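Local coordinates for probable branched-chain amino acid ABC transporter, amino acid binding protein (Thermus thermophilus, PDB 3LKB) that probably binds branched-chain amino acids such as valine and delivers them to an ABC transporter for uptake, at residues Val130-Glu135 with Glu354-Leu359; Gln173-Gln178 with Glu195-Glu200; Asn184-Ala189 with Leu215-Arg220; Ala297-Arg302 with Val321-Pro326. The protein carries 2 engineered substitutions. All coordinates share one frame; numbering follows the deposited sequence.

In the fold
Interactions 1, 2 and 3 belong to the lobe built round the large mixed sheet, and interaction 4 lies across the chain's centre from interactions 2 and 3. Interactions 1 and 4 are buried, interaction 2 is partly buried, and interaction 3 is at the surface. Interactions 1 and 2 reach the same sheet, one near its antiparallel end and the other at the outer strand 173-179. Interactions 2 and 3 use the two ends of helix 188-196. The chemistry follows the place. Interactions 1 and 2 are purely aliphatic, interaction 3 is polar, and interaction 4 packs a methionine methyl beside a salt bridge.

Interaction 1: Val130-Glu135 with Glu354-Leu359; sequences VVALLE and EGLRIL
Ala132 and Leu133 meet Leu356 and Ile358 through methyl groups, and no flat group takes part. The nearby guanidinium of Arg357 belongs to a side chain whose CB points away from helix 126-140. Leu359 CD2 lies over one face of this group, 3.9 Å above the Arg357 plane and offset toward its rim. Arg357 NH2 makes a salt bridge with Glu260.

The contact has two parts. Ala132 CB points toward the strand and touches Leu356 CD1 at 4.0 Å. It also comes within 4.4 Å of Ile358 CD1. Leu133 starts out beside the strand, but its tip bends nearer. Its CD2 reaches Ile358 CD1 at 3.7 Å, the closest approach of the contact. The Leu133 and Ile358 side chains cross obliquely. In Ile358, chi1 and chi2 together (-50° and -57°) bring CD1 to the helix. All four side chains are buried.

Residues 357-359 begin strand 357-362, which lies antiparallel between strands 250-253 and 365-368. Leu133 and Ile358 both also touch Ala252 of strand 250-253. Helix 160-170 packs against another face of helix 126-140, where it meets Val130, Val131 and Leu134. The contact therefore seats helix 126-140 on the mixed sheet, close to its antiparallel end.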
loop_
_atom_site.group_PDB
_atom_site.type_symbol
_atom_site.label_atom_id
_atom_site.label_comp_id
_atom_site.label_asym_id
_atom_site.label_seq_id
_atom_site.Cartn_x
_atom_site.Cartn_y
_atom_site.Cartn_z
ATOM N N VAL A 130 -21.210 15.444 -4.901
ATOM C CA VAL A 130 -21.824 14.938 -6.084
ATOM C C VAL A 130 -22.942 15.846 -6.631
ATOM O O VAL A 130 -22.962 16.108 -7.786
ATOM C CB VAL A 130 -22.284 13.457 -5.958
ATOM C CG1 VAL A 130 -23.220 13.114 -6.969
ATOM C CG2 VAL A 130 -21.196 12.559 -6.011
ATOM N N VAL A 131 -23.809 16.339 -5.766
ATOM C CA VAL A 131 -24.795 17.331 -6.101
ATOM C C VAL A 131 -24.163 18.650 -6.591
ATOM O O VAL A 131 -24.655 19.261 -7.469
ATOM C CB VAL A 131 -25.790 17.573 -4.920
ATOM C CG1 VAL A 131 -26.709 18.641 -5.178
ATOM C CG2 VAL A 131 -26.480 16.369 -4.552
ATOM N N ALA A 132 -23.054 19.049 -6.014
ATOM C CA ALA A 132 -22.392 20.229 -6.480
ATOM C C ALA A 132 -21.910 20.060 -7.916
ATOM O O ALA A 132 -22.093 20.927 -8.711
ATOM C CB ALA A 132 -21.282 20.660 -5.552
ATOM N N LEU A 133 -21.298 18.941 -8.193
ATOM C CA LEU A 133 -20.941 18.559 -9.556
ATOM C C LEU A 133 -22.144 18.506 -10.553
ATOM O O LEU A 133 -22.025 18.934 -11.712
ATOM C CB LEU A 133 -20.261 17.170 -9.543
ATOM C CG LEU A 133 -18.883 17.141 -8.888
ATOM C CD1 LEU A 133 -18.470 15.743 -8.650
ATOM C CD2 LEU A 133 -17.814 17.946 -9.693
ATOM N N LEU A 134 -23.258 17.940 -10.126
ATOM C CA LEU A 134 -24.433 17.899 -10.986
ATOM C C LEU A 134 -24.915 19.287 -11.274
ATOM O O LEU A 134 -25.370 19.535 -12.397
ATOM C CB LEU A 134 -25.578 17.088 -10.401
ATOM C CG LEU A 134 -25.327 15.579 -10.253
ATOM C CD1 LEU A 134 -26.455 14.901 -9.479
ATOM C CD2 LEU A 134 -25.131 14.902 -11.585
ATOM N N GLU A 135 -24.807 20.191 -10.294
ATOM C CA GLU A 135 -25.252 21.547 -10.511
ATOM C C GLU A 135 -24.373 22.113 -11.605
ATOM O O GLU A 135 -24.848 22.670 -12.589
ATOM C CB GLU A 135 -25.098 22.388 -9.260
ATOM C CG GLU A 135 -26.277 22.296 -8.304
ATOM C CD GLU A 135 -26.252 23.404 -7.218
ATOM O OE1 GLU A 135 -25.829 23.052 -6.068
ATOM O OE2 GLU A 135 -26.635 24.590 -7.530
ATOM N N GLU A 354 -17.726 23.275 5.817
ATOM C CA GLU A 354 -18.938 23.116 5.037
ATOM C C GLU A 354 -18.810 23.595 3.563
ATOM O O GLU A 354 -19.685 23.316 2.735
ATOM C CB GLU A 354 -20.132 23.767 5.783
ATOM C CG GLU A 354 -20.223 25.303 5.759
ATOM C CD GLU A 354 -19.090 26.068 6.504
ATOM O OE1 GLU A 354 -18.319 25.459 7.314
ATOM O OE2 GLU A 354 -19.010 27.308 6.272
ATOM N N GLY A 355 -17.750 24.326 3.240
ATOM C CA GLY A 355 -17.512 24.729 1.855
ATOM C C GLY A 355 -16.662 23.747 1.057
ATOM O O GLY A 355 -15.869 22.942 1.612
ATOM N N LEU A 356 -16.846 23.800 -0.261
ATOM C CA LEU A 356 -16.079 22.996 -1.195
ATOM C C LEU A 356 -15.904 23.850 -2.440
ATOM O O LEU A 356 -16.528 24.919 -2.538
ATOM C CB LEU A 356 -16.765 21.644 -1.501
ATOM C CG LEU A 356 -18.242 21.638 -1.917
ATOM C CD1 LEU A 356 -18.443 22.305 -3.221
ATOM C CD2 LEU A 356 -18.738 20.226 -2.012
ATOM N N ARG A 357 -15.030 23.416 -3.343
ATOM C CA ARG A 357 -14.925 24.028 -4.654
ATOM C C ARG A 357 -14.904 22.927 -5.707
ATOM O O ARG A 357 -14.741 21.739 -5.387
ATOM C CB ARG A 357 -13.605 24.840 -4.791
ATOM C CG ARG A 357 -13.274 25.848 -3.683
ATOM C CD ARG A 357 -11.927 26.463 -3.931
ATOM N NE ARG A 357 -10.830 25.590 -3.511
ATOM C CZ ARG A 357 -9.533 25.905 -3.585
ATOM N NH1 ARG A 357 -9.169 27.098 -4.074
ATOM N NH2 ARG A 357 -8.601 25.020 -3.182
ATOM N N ILE A 358 -15.117 23.320 -6.957
ATOM C CA ILE A 358 -14.818 22.463 -8.077
ATOM C C ILE A 358 -13.473 22.907 -8.661
ATOM O O ILE A 358 -13.227 24.105 -8.889
ATOM C CB ILE A 358 -15.921 22.549 -9.160
ATOM C CG1 ILE A 358 -17.339 22.371 -8.568
ATOM C CG2 ILE A 358 -15.651 21.665 -10.384
ATOM C CD1 ILE A 358 -17.553 21.171 -7.849
ATOM N N LEU A 359 -12.585 21.942 -8.881
ATOM C CA LEU A 359 -11.295 22.234 -9.510
ATOM C C LEU A 359 -11.223 21.484 -10.840
ATOM O O LEU A 359 -11.872 20.444 -10.993
ATOM C CB LEU A 359 -10.117 21.874 -8.594
ATOM C CG LEU A 359 -10.247 22.514 -7.180
ATOM C CD1 LEU A 359 -10.931 21.684 -6.120
ATOM C CD2 LEU A 359 -8.957 23.012 -6.612
#

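Interaction 2: Gln173-Gln178 with Glu195-Glu200; sequences QIVDVQ and EQAGVE
Val175 and Val199 have the nearest CA atoms of the two segments, with 7.4 Å between Val175 CA and Val199 CA. Residues 173-178 form an edge strand that is not evenly extended. Val175 has a near-helical psi (-24°), while Asp176 is extended again. Backbone bonds run from Val175 to Val146 and from Asp176 to Leu148, so the strand gains a residue here. This is consistent with a classic beta bulge. It also fits the CB atoms of both Val175 and Asp176 pointing toward 195-200. The second segment ends helix 188-196 with a Schellman motif. Gly198 leaves the helix with positive phi, and Gly198 N bonds back to Glu195 O at 3.1 Å. The chain then turns toward strand 201-205.

The side-chain contact is aliphatic and small. Val175 CG2 does most of the touching. It lies 3.8 Å from Val199 CG2 and 4.0 Å from Ala197 CB. Val175 CG1 is a little farther, at 4.2 Å from Val199 CG2. Val175 and Val199 are both branched at CB, and their side chains cross at a slant. Val199 is buried, while Val175 and Ala197 are partly exposed. Within the strand, Gln178 NE2 makes a weak bond to Asp176 OD2 at 3.4 Å.

Strand 173-179, helix 188-196 and strand 201-205 form a beta-alpha-beta crossover. Strand 145-150 lies between the two strands. Val199 also touches Ala147 of this strand and Phe194 of the helix. Helix 160-170 meets Ile174 and Val177.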
loop_
_atom_site.group_PDB
_atom_site.type_symbol
_atom_site.label_atom_id
_atom_site.label_comp_id
_atom_site.label_asym_id
_atom_site.label_seq_id
_atom_site.Cartn_x
_atom_site.Cartn_y
_atom_site.Cartn_z
ATOM N N GLN A 173 -30.639 13.619 -16.820
ATOM C CA GLN A 173 -30.988 12.233 -16.686
ATOM C C GLN A 173 -29.820 11.324 -16.366
ATOM O O GLN A 173 -28.810 11.282 -17.067
ATOM C CB GLN A 173 -31.826 11.770 -17.844
ATOM C CG GLN A 173 -31.150 11.641 -19.138
ATOM C CD GLN A 173 -32.127 11.090 -20.166
ATOM O OE1 GLN A 173 -32.170 9.881 -20.435
ATOM N NE2 GLN A 173 -32.958 11.975 -20.705
ATOM N N ILE A 174 -29.949 10.634 -15.253
ATOM C CA ILE A 174 -29.007 9.614 -14.899
ATOM C C ILE A 174 -29.405 8.410 -15.704
ATOM O O ILE A 174 -30.467 7.850 -15.440
ATOM C CB ILE A 174 -29.154 9.242 -13.419
ATOM C CG1 ILE A 174 -28.926 10.471 -12.544
ATOM C CG2 ILE A 174 -28.233 8.037 -13.051
ATOM C CD1 ILE A 174 -27.490 10.817 -12.294
ATOM N N VAL A 175 -28.580 7.993 -16.650
ATOM C CA VAL A 175 -28.991 6.914 -17.547
ATOM C C VAL A 175 -28.451 5.522 -17.121
ATOM O O VAL A 175 -29.027 4.474 -17.479
ATOM C CB VAL A 175 -28.655 7.205 -19.032
ATOM C CG1 VAL A 175 -28.117 8.607 -19.191
ATOM C CG2 VAL A 175 -27.629 6.246 -19.551
ATOM N N ASP A 176 -27.353 5.506 -16.368
ATOM C CA ASP A 176 -26.856 4.268 -15.819
ATOM C C ASP A 176 -26.132 4.576 -14.548
ATOM O O ASP A 176 -25.677 5.715 -14.348
ATOM C CB ASP A 176 -25.897 3.598 -16.805
ATOM C CG ASP A 176 -25.933 2.075 -16.718
ATOM O OD1 ASP A 176 -26.550 1.566 -15.757
ATOM O OD2 ASP A 176 -25.336 1.395 -17.613
ATOM N N VAL A 177 -26.090 3.580 -13.672
ATOM C CA VAL A 177 -25.120 3.510 -12.614
ATOM C C VAL A 177 -24.464 2.134 -12.510
ATOM O O VAL A 177 -25.117 1.073 -12.371
ATOM C CB VAL A 177 -25.595 4.156 -11.260
ATOM C CG1 VAL A 177 -27.023 4.641 -11.310
ATOM C CG2 VAL A 177 -25.293 3.318 -10.020
ATOM N N GLN A 178 -23.150 2.194 -12.643
ATOM C CA GLN A 178 -22.273 1.063 -12.678
ATOM C C GLN A 178 -21.286 1.092 -11.515
ATOM O O GLN A 178 -20.731 2.131 -11.168
ATOM C CB GLN A 178 -21.423 1.123 -13.944
ATOM C CG GLN A 178 -22.112 0.771 -15.247
ATOM C CD GLN A 178 -22.537 -0.669 -15.321
ATOM O OE1 GLN A 178 -21.753 -1.575 -15.052
ATOM N NE2 GLN A 178 -23.796 -0.887 -15.684
ATOM N N GLU A 195 -21.405 5.448 -24.487
ATOM C CA GLU A 195 -21.409 6.122 -25.750
ATOM C C GLU A 195 -22.698 5.781 -26.529
ATOM O O GLU A 195 -23.271 6.672 -27.111
ATOM C CB GLU A 195 -20.155 5.775 -26.552
ATOM C CG GLU A 195 -20.421 5.776 -28.059
ATOM C CD GLU A 195 -19.235 6.204 -28.875
ATOM O OE1 GLU A 195 -18.539 5.302 -29.402
ATOM O OE2 GLU A 195 -18.992 7.434 -28.984
ATOM N N GLN A 196 -23.169 4.521 -26.508
ATOM C CA GLN A 196 -24.399 4.145 -27.255
ATOM C C GLN A 196 -25.627 4.860 -26.711
ATOM O O GLN A 196 -26.531 5.299 -27.473
ATOM C CB GLN A 196 -24.668 2.634 -27.240
ATOM C CG GLN A 196 -23.614 1.853 -27.950
ATOM C CD GLN A 196 -23.877 0.349 -27.913
ATOM O OE1 GLN A 196 -23.863 -0.280 -26.836
ATOM N NE2 GLN A 196 -24.111 -0.246 -29.104
ATOM N N ALA A 197 -25.645 4.980 -25.391
ATOM C CA ALA A 197 -26.769 5.569 -24.689
ATOM C C ALA A 197 -26.663 7.077 -24.720
ATOM O O ALA A 197 -27.491 7.748 -24.144
ATOM C CB ALA A 197 -26.807 5.057 -23.257
ATOM N N GLY A 198 -25.623 7.608 -25.364
ATOM C CA GLY A 198 -25.443 9.070 -25.454
ATOM C C GLY A 198 -25.027 9.794 -24.169
ATOM O O GLY A 198 -25.263 10.989 -24.031
ATOM N N VAL A 199 -24.397 9.084 -23.235
ATOM C CA VAL A 199 -23.864 9.693 -22.025
ATOM C C VAL A 199 -22.905 10.829 -22.380
ATOM O O VAL A 199 -22.110 10.694 -23.275
ATOM C CB VAL A 199 -23.195 8.622 -21.087
ATOM C CG1 VAL A 199 -22.422 9.244 -19.919
ATOM C CG2 VAL A 199 -24.270 7.676 -20.544
ATOM N N GLU A 200 -22.986 11.950 -21.666
ATOM C CA GLU A 200 -22.132 13.085 -22.006
ATOM C C GLU A 200 -21.250 13.507 -20.854
ATOM O O GLU A 200 -20.297 14.251 -21.029
ATOM C CB GLU A 200 -22.958 14.253 -22.530
ATOM C CG GLU A 200 -24.400 14.239 -22.123
ATOM C CD GLU A 200 -25.292 15.097 -23.044
ATOM O OE1 GLU A 200 -26.513 15.266 -22.732
ATOM O OE2 GLU A 200 -24.756 15.600 -24.065
#

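Interaction 3: Asn184-Ala189 with Leu215-Arg220; sequences NLDNTA and LKDAKR
The turn that starts helix 188-196 is tied to helix 208-220 through Asn187 and Asp217. Asn187 holds the N-cap position, but its side chain makes no capping bond. It is used across the contact instead. Asp217 OD2 accepts two bonds from this one residue. Asn187 N reaches it at 3.0 Å (159° at the hydrogen), from above the carboxylate plane. Asn187 ND2 reaches it at 2.9 Å on the anti side, tilted out of the carboxylate plane. The two donors come from opposite faces of that plane. Asn187 CG stands beside its own backbone N (chi1 -56°), which brings both N-H groups to the same oxygen.

The Asn187 amide is also held within its own segment. ND2 gives a second bond to Asn184 O at 2.9 Å, and Asn184 ND2 bonds to Asn187 OD1 at 3.1 Å. This fixes the rotation of the amide. At the helix start, Asp186 OD1 accepts from Thr188 OG1 at 2.8 Å through its syn lone pair. Thr188 N adds a weak bond to the same oxygen, as in an Asx turn.

Asp186 OD1 and Asp217 OD2 are 4.1 Å apart, with carboxylate planes nearly perpendicular. The donors on each oxygen and the nearby helix start probably ease this like-charge approach. Asn184 extends the link to helix 208-220 by bonding to Asn213 and Pro210. Leu185 packs on Ala240 of the second subunit.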
loop_
_atom_site.group_PDB
_atom_site.type_symbol
_atom_site.label_atom_id
_atom_site.label_comp_id
_atom_site.label_asym_id
_atom_site.label_seq_id
_atom_site.Cartn_x
_atom_site.Cartn_y
_atom_site.Cartn_z
ATOM N N ASN A 184 -9.793 -2.862 -12.722
ATOM C CA ASN A 184 -10.523 -2.596 -13.965
ATOM C C ASN A 184 -9.582 -2.293 -15.143
ATOM O O ASN A 184 -9.498 -1.186 -15.668
ATOM C CB ASN A 184 -11.508 -1.451 -13.740
ATOM C CG ASN A 184 -10.807 -0.128 -13.323
ATOM O OD1 ASN A 184 -9.803 -0.123 -12.613
ATOM N ND2 ASN A 184 -11.342 0.966 -13.776
ATOM N N LEU A 185 -8.853 -3.313 -15.564
ATOM C CA LEU A 185 -7.862 -3.185 -16.660
ATOM C C LEU A 185 -8.466 -2.756 -18.008
ATOM O O LEU A 185 -7.791 -2.144 -18.845
ATOM C CB LEU A 185 -7.113 -4.510 -16.819
ATOM C CG LEU A 185 -5.829 -4.683 -15.996
ATOM C CD1 LEU A 185 -5.794 -3.859 -14.711
ATOM C CD2 LEU A 185 -5.529 -6.170 -15.745
ATOM N N ASP A 186 -9.729 -3.099 -18.219
ATOM C CA ASP A 186 -10.354 -2.850 -19.502
ATOM C C ASP A 186 -11.834 -2.485 -19.357
ATOM O O ASP A 186 -12.659 -3.287 -19.042
ATOM C CB ASP A 186 -10.150 -4.040 -20.458
ATOM C CG ASP A 186 -10.746 -3.785 -21.840
ATOM O OD1 ASP A 186 -10.633 -2.634 -22.327
ATOM O OD2 ASP A 186 -11.355 -4.730 -22.406
ATOM N N ASN A 187 -12.104 -1.224 -19.613
ATOM C CA ASN A 187 -13.366 -0.559 -19.393
ATOM C C ASN A 187 -14.013 -0.239 -20.719
ATOM O O ASN A 187 -14.997 0.477 -20.748
ATOM C CB ASN A 187 -13.056 0.744 -18.664
ATOM C CG ASN A 187 -12.274 0.505 -17.385
ATOM O OD1 ASN A 187 -12.860 0.156 -16.374
ATOM N ND2 ASN A 187 -10.950 0.664 -17.430
ATOM N N THR A 188 -13.428 -0.747 -21.816
ATOM C CA THR A 188 -14.007 -0.652 -23.188
ATOM C C THR A 188 -15.507 -0.907 -23.246
ATOM O O THR A 188 -16.251 -0.033 -23.677
ATOM C CB THR A 188 -13.278 -1.560 -24.208
ATOM O OG1 THR A 188 -11.920 -1.136 -24.315
ATOM C CG2 THR A 188 -13.879 -1.400 -25.594
ATOM N N ALA A 189 -15.947 -2.084 -22.812
ATOM C CA ALA A 189 -17.361 -2.390 -22.848
ATOM C C ALA A 189 -18.224 -1.334 -22.120
ATOM O O ALA A 189 -19.300 -0.943 -22.579
ATOM C CB ALA A 189 -17.635 -3.810 -22.278
ATOM N N LEU A 215 -10.209 6.670 -17.465
ATOM C CA LEU A 215 -9.766 7.820 -18.267
ATOM C C LEU A 215 -8.776 7.404 -19.331
ATOM O O LEU A 215 -8.858 7.852 -20.454
ATOM C CB LEU A 215 -9.080 8.897 -17.384
ATOM C CG LEU A 215 -9.867 9.419 -16.186
ATOM C CD1 LEU A 215 -9.080 10.459 -15.341
ATOM C CD2 LEU A 215 -11.208 9.925 -16.629
ATOM N N LYS A 216 -7.830 6.545 -18.959
ATOM C CA LYS A 216 -6.866 6.021 -19.912
ATOM C C LYS A 216 -7.580 5.365 -21.082
ATOM O O LYS A 216 -7.278 5.635 -22.216
ATOM C CB LYS A 216 -5.896 5.059 -19.214
ATOM C CG LYS A 216 -4.710 5.824 -18.643
ATOM C CD LYS A 216 -4.205 5.303 -17.358
ATOM C CE LYS A 216 -3.224 4.158 -17.508
ATOM N NZ LYS A 216 -2.723 3.795 -16.108
ATOM N N ASP A 217 -8.559 4.526 -20.794
ATOM C CA ASP A 217 -9.320 3.886 -21.853
ATOM C C ASP A 217 -10.155 4.910 -22.651
ATOM O O ASP A 217 -10.147 4.863 -23.879
ATOM C CB ASP A 217 -10.188 2.787 -21.254
ATOM C CG ASP A 217 -9.387 1.534 -20.939
ATOM O OD1 ASP A 217 -8.295 1.351 -21.549
ATOM O OD2 ASP A 217 -9.846 0.740 -20.073
ATOM N N ALA A 218 -10.818 5.847 -21.954
ATOM C CA ALA A 218 -11.551 6.940 -22.611
ATOM C C ALA A 218 -10.722 7.702 -23.648
ATOM O O ALA A 218 -11.150 7.898 -24.793
ATOM C CB ALA A 218 -12.100 7.895 -21.595
ATOM N N LYS A 219 -9.537 8.114 -23.232
ATOM C CA LYS A 219 -8.571 8.744 -24.121
ATOM C C LYS A 219 -8.252 7.836 -25.343
ATOM O O LYS A 219 -8.438 8.247 -26.491
ATOM C CB LYS A 219 -7.316 9.095 -23.310
ATOM C CG LYS A 219 -6.362 10.027 -23.987
ATOM C CD LYS A 219 -5.008 10.063 -23.270
ATOM C CE LYS A 219 -3.869 10.588 -24.200
ATOM N NZ LYS A 219 -4.140 12.030 -24.518
ATOM N N ARG A 220 -7.834 6.597 -25.068
ATOM C CA ARG A 220 -7.481 5.598 -26.068
ATOM C C ARG A 220 -8.558 5.519 -27.144
ATOM O O ARG A 220 -8.252 5.526 -28.338
ATOM C CB ARG A 220 -7.377 4.226 -25.395
ATOM C CG ARG A 220 -6.205 3.365 -25.819
ATOM C CD ARG A 220 -4.870 3.970 -25.263
ATOM N NE ARG A 220 -3.715 3.661 -26.126
ATOM C CZ ARG A 220 -3.416 4.271 -27.287
ATOM N NH1 ARG A 220 -4.155 5.271 -27.764
ATOM N NH2 ARG A 220 -2.360 3.870 -27.990
#

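Interaction 4: Ala297-Arg302 with Val321-Pro326; sequences AVEAIR and VGMNGP
Met323 and Glu299 make the main apolar touch, although Glu299 is an acid. Met323 CE lies 3.9 Å from Glu299 CG. It also meets Ala300, at 4.3 Å from Ala300 CB and 4.2 Å from Ala300 N. The methionine chain runs out extended, with CG anti to the backbone N (chi1 -160°), and bends only at its last torsion. Its methyl thus ends against the aliphatic CG of Glu299.

The polar end of Glu299 is taken up by arginines. Arg302 grips it side-on within the helix. Arg302 NE bonds to Glu299 OE1 at 2.9 Å, and Arg302 NH2 makes a salt bridge to Glu299 OE2 at 2.7 Å. OE2 has a further salt bridge to Arg303.

Backbone bonds shape the other segment. Met323 is the centre of an inverse gamma turn, with a weak bond from Asn324 N to Gly322 O at 3.0 Å. Met323 also bonds through its backbone to Phe345.

Ala300 packs on Ala319 and Ile320 of helix 313-321 as well. The arrangement is a helix pair, 285-308 and 313-321, with the loop after the second helix folded back on the first.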
loop_
_atom_site.group_PDB
_atom_site.type_symbol
_atom_site.label_atom_id
_atom_site.label_comp_id
_atom_site.label_asym_id
_atom_site.label_seq_id
_atom_site.Cartn_x
_atom_site.Cartn_y
_atom_site.Cartn_z
ATOM N N ALA A 297 -8.403 16.289 16.149
ATOM C CA ALA A 297 -8.292 15.450 17.360
ATOM C C ALA A 297 -7.302 16.050 18.313
ATOM O O ALA A 297 -7.612 16.271 19.464
ATOM C CB ALA A 297 -7.871 14.031 17.008
ATOM N N VAL A 298 -6.102 16.329 17.834
ATOM C CA VAL A 298 -5.132 16.914 18.698
ATOM C C VAL A 298 -5.622 18.297 19.193
ATOM O O VAL A 298 -5.454 18.652 20.368
ATOM C CB VAL A 298 -3.740 16.981 18.050
ATOM C CG1 VAL A 298 -2.779 17.838 18.935
ATOM C CG2 VAL A 298 -3.224 15.568 17.825
ATOM N N GLU A 299 -6.257 19.085 18.356
ATOM C CA GLU A 299 -6.730 20.367 18.929
ATOM C C GLU A 299 -7.846 20.197 19.978
ATOM O O GLU A 299 -7.925 20.955 20.915
ATOM C CB GLU A 299 -7.092 21.373 17.827
ATOM C CG GLU A 299 -7.839 22.665 18.289
ATOM C CD GLU A 299 -6.956 23.678 19.008
ATOM O OE1 GLU A 299 -5.759 23.391 19.159
ATOM O OE2 GLU A 299 -7.456 24.769 19.421
ATOM N N ALA A 300 -8.719 19.212 19.836
ATOM C CA ALA A 300 -9.772 19.040 20.841
ATOM C C ALA A 300 -9.202 18.494 22.159
ATOM O O ALA A 300 -9.675 18.902 23.231
ATOM C CB ALA A 300 -10.860 18.149 20.339
ATOM N N ILE A 301 -8.213 17.612 22.118
ATOM C CA ILE A 301 -7.467 17.162 23.290
ATOM C C ILE A 301 -6.799 18.331 24.039
ATOM O O ILE A 301 -6.809 18.386 25.231
ATOM C CB ILE A 301 -6.392 16.037 22.964
ATOM C CG1 ILE A 301 -6.985 14.712 22.525
ATOM C CG2 ILE A 301 -5.473 15.824 24.068
ATOM C CD1 ILE A 301 -8.315 14.784 22.285
ATOM N N ARG A 302 -6.237 19.249 23.297
ATOM C CA ARG A 302 -5.613 20.419 23.840
ATOM C C ARG A 302 -6.606 21.325 24.545
ATOM O O ARG A 302 -6.358 21.775 25.604
ATOM C CB ARG A 302 -4.817 21.199 22.779
ATOM C CG ARG A 302 -3.994 22.293 23.328
ATOM C CD ARG A 302 -3.484 23.254 22.338
ATOM N NE ARG A 302 -4.541 23.993 21.753
ATOM C CZ ARG A 302 -5.064 25.101 22.228
ATOM N NH1 ARG A 302 -4.610 25.659 23.310
ATOM N NH2 ARG A 302 -6.044 25.631 21.593
ATOM N N VAL A 321 -17.727 20.532 20.405
ATOM C CA VAL A 321 -19.012 21.235 20.223
ATOM C C VAL A 321 -18.935 22.685 20.649
ATOM O O VAL A 321 -19.865 23.441 20.398
ATOM C CB VAL A 321 -20.232 20.552 20.953
ATOM C CG1 VAL A 321 -20.427 19.108 20.510
ATOM C CG2 VAL A 321 -20.068 20.567 22.460
ATOM N N GLY A 322 -17.852 23.066 21.315
ATOM C CA GLY A 322 -17.545 24.481 21.541
ATOM C C GLY A 322 -16.623 25.098 20.483
ATOM O O GLY A 322 -16.226 26.274 20.606
ATOM N N MET A 323 -16.262 24.314 19.455
ATOM C CA MET A 323 -15.304 24.741 18.403
ATOM C C MET A 323 -16.041 25.518 17.312
ATOM O O MET A 323 -16.200 25.024 16.176
ATOM C CB MET A 323 -14.612 23.503 17.822
ATOM C CG MET A 323 -13.275 23.677 17.077
ATOM S SD MET A 323 -12.611 22.030 16.499
ATOM C CE MET A 323 -11.611 21.581 17.882
ATOM N N ASN A 324 -16.523 26.719 17.665
ATOM C CA ASN A 324 -17.277 27.569 16.736
ATOM C C ASN A 324 -17.126 29.063 16.960
ATOM O O ASN A 324 -16.583 29.517 17.983
ATOM C CB ASN A 324 -18.762 27.209 16.764
ATOM C CG ASN A 324 -19.303 27.139 18.169
ATOM O OD1 ASN A 324 -19.396 28.152 18.867
ATOM N ND2 ASN A 324 -19.653 25.962 18.594
ATOM N N GLY A 325 -17.600 29.832 15.986
ATOM C CA GLY A 325 -17.426 31.296 16.006
ATOM C C GLY A 325 -15.964 31.694 16.000
ATOM O O GLY A 325 -15.173 31.155 15.246
ATOM N N PRO A 326 -15.603 32.679 16.820
ATOM C CA PRO A 326 -14.214 33.106 17.046
ATOM C C PRO A 326 -13.387 32.002 17.716
ATOM O O PRO A 326 -12.179 32.139 17.845
ATOM C CB PRO A 326 -14.348 34.267 18.071
ATOM C CG PRO A 326 -15.785 34.595 18.134
ATOM C CD PRO A 326 -16.586 33.483 17.567
#